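Local structure of Two-component system sensor histidine kinase (3OTT) at residues G321-Q325 / I359-M363; G340-L345 / N373-I378. The protein probably acts as a saccharide-sensing membrane histidine kinase that phosphorylates itself and regulates transcription, this chain being its extracellular beta-propeller and beta-sandwich portion. All coordinates share one frame; numbering follows the deposited sequence.

Contact 1 (G321-Q325 / I359-M363); sequences GDGNQ and IWYRM
Asp322 and Arg362 form a one-pronged salt bridge: NH2 lies 2.7 Å from OD2, whereas OD1 of Asp322 stays 3.6 Å from NH2. The hydrogen bond within it is weak, bent to 148°, and the carboxylate stands 79° from the guanidinium plane, too steep for a two-pronged pairing. Arg362 reaches this place with CG between the backbone N and the carbonyl carbon (chi1 64°) and bends at chi2 and chi3, which lay the guanidinium over the indole of Trp360, CZ centred 3.9 Å above the ring plane.

The remaining contacts, joining the loop before strand 326-331 to the last strand, 359-361, of the same four-stranded propeller blade, gather round Trp360. At the ring's edge, Gly323 O is 3.5 Å from CZ2 of Trp360, and Asp322 O is equally close to its CH2. Asp322 CB comes in obliquely, 3.4 Å from CH2 of Trp360. The Asn324 amide runs almost parallel to the indole but is bonded elsewhere, to Asn343 N and Gly344 O, while Trp360 NE1 donates to Asn343 O.

Carbonyl oxygens thus meet the C-H rim of the indole and a cation covers its face, a chemistry likely to let the carboxylate and the indole share in steadying the positive charge.

Contact 2 (G340-L345 / N373-I378); sequences GGANGL and NRIRHI
Gly341 O accepts a nearly straight bond from Ile375 N (3.0 Å, 176°), and Gly344 N gives a more bent one to Asn373 O (2.8 Å), so the chain entering strand 375-380 is pinned at two points to the hairpin turn between strands 337-341 and 344-348. Within the turn, Gly341 N bonds to Gly344 O.

Glycines serve here for two different reasons. At Gly340 the bare CA leaves room for neighbours, since a CB would run into Leu345 CD1 and press on Ile375 CG1; at Gly344 the cause is the backbone itself, whose positive phi would jam a CB against the preceding carbonyl.

On the apolar side, Leu345 CD1 meets Ile378 CD1 at 3.6 Å, the two side chains crossing at a slant, and Leu345 CB packs 4.1 Å from Ile375 CG1.

The polar side is led by Asn373. Its CG lies anti to the carbonyl carbon, beside the backbone N (chi1 -79°), which sets its amide alongside that of Asn343, the planes 88° apart. A water joins them, donating to Asn343 OD1 at 2.7 Å and accepting from Asn373 ND2 at 2.8 Å. Asn373 OD1 takes the Met363 amide, and Asn343 ND2 binds Gly323 O. A leucine in place of Asn373 would probably leave Met363 N without its acceptor and deprive the bridging water of one mate. Beyond, the Arg374 guanidinium turns one face to Ala342 CA, with Ala342 CB 3.9 Å from NH1, while NH2 forms salt bridges to Asp72 and Asp113 of the second subunit and NH1 bonds to its Gln129.

Such a seam, with a hairpin turn of one blade against the first strand of the next, is blade-to-blade packing in a beta-propeller, here forming part of the interface with the second subunit.

From the N-terminal side, the segments come in the order 321-325, 340-345, 359-363 and 373-378, so the two contacts cross rather than nest. Contact 1 closes a 33-residue loop holding the first three strands of one four-stranded blade: it ties the approach to that blade to its last strand, 359-361. Contact 2 closes 27 residues, including that last strand, and joins the middle hairpin to the first strand of the following blade. Their centres are 9 Å apart, and sheet pairing couples them directly, Tyr361 N lying 2.8 Å from Leu345 O. Together they connect the blade's entrance, hairpin and edge with its successor, and both reach the second subunit.

Contact 1 (G321-Q325 / I359-M363)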
# COMPACT_ATOMS: atom_id res chain seq x y z
N GLY B 321 2.09 2.70 -0.48
CA GLY B 321 2.99 2.57 0.68
C GLY B 321 4.38 3.20 0.52
O GLY B 321 5.24 2.99 1.37
N ASP B 322 4.63 3.93 -0.57
CA ASP B 322 5.95 4.62 -0.79
C ASP B 322 6.24 5.68 0.28
O ASP B 322 5.36 6.41 0.70
CB ASP B 322 6.00 5.30 -2.16
CG ASP B 322 6.12 4.31 -3.32
OD1 ASP B 322 6.98 3.42 -3.28
OD2 ASP B 322 5.36 4.42 -4.31
N GLY B 323 7.49 5.77 0.68
CA GLY B 323 7.89 6.73 1.67
C GLY B 323 8.34 8.05 1.07
O GLY B 323 8.56 8.14 -0.12
N ASN B 324 8.41 9.09 1.91
CA ASN B 324 9.02 10.32 1.57
C ASN B 324 9.38 10.99 2.83
O ASN B 324 8.61 10.93 3.76
CB ASN B 324 8.07 11.22 0.78
CG ASN B 324 8.81 12.23 -0.07
OD1 ASN B 324 9.96 12.53 0.17
ND2 ASN B 324 8.18 12.68 -1.13
N GLN B 325 10.53 11.64 2.90
CA GLN B 325 10.82 12.58 3.98
C GLN B 325 10.65 14.03 3.45
O GLN B 325 11.37 14.46 2.54
CB GLN B 325 12.25 12.39 4.48
CG GLN B 325 12.64 13.37 5.63
CD GLN B 325 12.15 12.87 6.96
OE1 GLN B 325 12.16 11.66 7.20
NE2 GLN B 325 11.71 13.78 7.83
N ILE B 359 -0.57 13.49 -7.70
CA ILE B 359 0.40 13.08 -8.70
C ILE B 359 1.79 13.11 -8.06
O ILE B 359 2.17 14.09 -7.42
CB ILE B 359 0.35 14.02 -9.91
CG1 ILE B 359 -1.03 13.95 -10.55
CG2 ILE B 359 1.41 13.66 -10.94
CD1 ILE B 359 -1.23 15.07 -11.55
N TRP B 360 2.57 12.05 -8.27
CA TRP B 360 3.81 11.91 -7.57
C TRP B 360 4.91 11.84 -8.61
O TRP B 360 5.01 10.81 -9.32
CB TRP B 360 3.80 10.64 -6.72
CG TRP B 360 4.94 10.57 -5.72
CD1 TRP B 360 6.15 11.21 -5.78
CD2 TRP B 360 4.94 9.82 -4.50
NE1 TRP B 360 6.89 10.91 -4.67
CE2 TRP B 360 6.16 10.07 -3.86
CE3 TRP B 360 3.99 8.96 -3.88
CZ2 TRP B 360 6.49 9.48 -2.64
CZ3 TRP B 360 4.31 8.37 -2.67
CH2 TRP B 360 5.55 8.64 -2.05
N TYR B 361 5.70 12.93 -8.68
CA TYR B 361 6.79 13.09 -9.65
C TYR B 361 8.07 12.51 -9.07
O TYR B 361 8.49 12.87 -7.93
CB TYR B 361 7.03 14.56 -9.98
CG TYR B 361 5.90 15.16 -10.74
CD1 TYR B 361 4.78 15.72 -10.06
CD2 TYR B 361 5.89 15.15 -12.14
CE1 TYR B 361 3.68 16.25 -10.77
CE2 TYR B 361 4.77 15.70 -12.87
CZ TYR B 361 3.67 16.23 -12.15
OH TYR B 361 2.59 16.75 -12.79
N ARG B 362 8.66 11.56 -9.79
CA ARG B 362 9.97 11.07 -9.37
C ARG B 362 10.79 10.51 -10.45
O ARG B 362 10.26 10.25 -11.55
CB ARG B 362 9.93 10.09 -8.23
CG ARG B 362 9.27 8.89 -8.52
CD ARG B 362 8.00 8.92 -7.74
NE ARG B 362 7.95 8.04 -6.58
CZ ARG B 362 7.01 7.11 -6.46
NH1 ARG B 362 6.09 6.98 -7.42
NH2 ARG B 362 6.95 6.32 -5.39
N MET B 363 12.06 10.35 -10.14
CA MET B 363 12.97 9.79 -11.07
C MET B 363 12.59 8.34 -11.26
O MET B 363 12.44 7.59 -10.30
CB MET B 363 14.43 9.97 -10.59
CG MET B 363 15.43 8.99 -11.17
SD MET B 363 15.99 9.41 -12.83
CE MET B 363 14.76 8.73 -13.94

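Contact 2 (G340-L345 / N373-I378)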
# COMPACT_ATOMS: atom_id res chain seq x y z
N GLY B 340 7.27 17.93 -1.10
CA GLY B 340 8.42 17.18 -1.67
C GLY B 340 9.52 17.00 -0.64
O GLY B 340 9.57 17.69 0.41
N GLY B 341 10.44 16.11 -0.95
CA GLY B 341 11.59 15.88 -0.09
C GLY B 341 12.55 14.89 -0.68
O GLY B 341 12.87 14.99 -1.83
N ALA B 342 12.93 13.88 0.07
CA ALA B 342 13.97 12.92 -0.34
C ALA B 342 13.49 12.11 -1.51
O ALA B 342 14.28 11.76 -2.36
CB ALA B 342 14.31 11.97 0.81
N ASN B 343 12.22 11.73 -1.52
CA ASN B 343 11.75 10.76 -2.52
C ASN B 343 10.78 11.36 -3.51
O ASN B 343 9.70 10.77 -3.73
CB ASN B 343 11.07 9.55 -1.83
CG ASN B 343 10.90 8.33 -2.81
OD1 ASN B 343 11.63 8.19 -3.81
ND2 ASN B 343 9.91 7.47 -2.51
N GLY B 344 11.11 12.51 -4.10
CA GLY B 344 10.24 13.10 -5.13
C GLY B 344 9.19 14.10 -4.63
O GLY B 344 9.21 14.54 -3.47
N LEU B 345 8.26 14.45 -5.50
CA LEU B 345 7.40 15.60 -5.25
C LEU B 345 5.94 15.27 -5.54
O LEU B 345 5.60 14.84 -6.64
CB LEU B 345 7.86 16.79 -6.13
CG LEU B 345 7.10 18.11 -6.15
CD1 LEU B 345 7.17 18.91 -4.85
CD2 LEU B 345 7.55 19.03 -7.35
N ASN B 373 15.21 12.86 -7.53
CA ASN B 373 14.24 12.76 -6.45
C ASN B 373 14.37 13.78 -5.31
O ASN B 373 13.38 14.10 -4.62
CB ASN B 373 14.28 11.33 -5.88
CG ASN B 373 13.53 10.36 -6.75
OD1 ASN B 373 12.71 10.75 -7.57
ND2 ASN B 373 13.81 9.10 -6.60
N ARG B 374 15.58 14.26 -5.10
CA ARG B 374 15.86 15.06 -3.92
C ARG B 374 15.48 16.53 -4.19
O ARG B 374 16.13 17.22 -4.94
CB ARG B 374 17.32 14.88 -3.48
CG ARG B 374 17.69 15.49 -2.14
CD ARG B 374 18.95 14.82 -1.48
NE ARG B 374 18.78 13.41 -1.16
CZ ARG B 374 18.20 12.93 -0.06
NH1 ARG B 374 17.73 13.74 0.93
NH2 ARG B 374 18.12 11.62 0.07
N ILE B 375 14.37 16.95 -3.60
CA ILE B 375 13.79 18.26 -3.78
C ILE B 375 14.37 19.09 -2.66
O ILE B 375 14.44 18.62 -1.49
CB ILE B 375 12.26 18.21 -3.54
CG1 ILE B 375 11.58 17.12 -4.42
CG2 ILE B 375 11.65 19.59 -3.82
CD1 ILE B 375 11.97 17.21 -5.84
N ARG B 376 14.80 20.31 -2.98
CA ARG B 376 15.43 21.20 -1.99
C ARG B 376 14.66 22.52 -1.82
O ARG B 376 14.77 23.16 -0.80
CB ARG B 376 16.92 21.41 -2.31
CG ARG B 376 17.64 20.15 -2.79
CD ARG B 376 19.13 20.13 -2.65
NE ARG B 376 19.39 19.97 -1.28
CZ ARG B 376 20.06 18.99 -0.66
NH1 ARG B 376 20.67 17.96 -1.27
NH2 ARG B 376 20.11 19.13 0.65
N HIS B 377 13.82 22.88 -2.77
CA HIS B 377 13.07 24.11 -2.66
C HIS B 377 12.00 24.20 -3.72
O HIS B 377 12.19 23.73 -4.84
CB HIS B 377 13.96 25.36 -2.69
CG HIS B 377 13.29 26.58 -2.12
ND1 HIS B 377 13.25 27.79 -2.79
CD2 HIS B 377 12.59 26.76 -0.98
CE1 HIS B 377 12.59 28.67 -2.05
NE2 HIS B 377 12.19 28.07 -0.94
N ILE B 378 10.84 24.72 -3.30
CA ILE B 378 9.71 24.97 -4.17
C ILE B 378 9.37 26.48 -4.11
O ILE B 378 9.24 27.06 -3.01
CB ILE B 378 8.49 24.10 -3.76
CG1 ILE B 378 8.93 22.65 -3.56
CG2 ILE B 378 7.35 24.21 -4.83
CD1 ILE B 378 7.84 21.75 -2.81
O HOH W 1 14.32 7.99 -4.09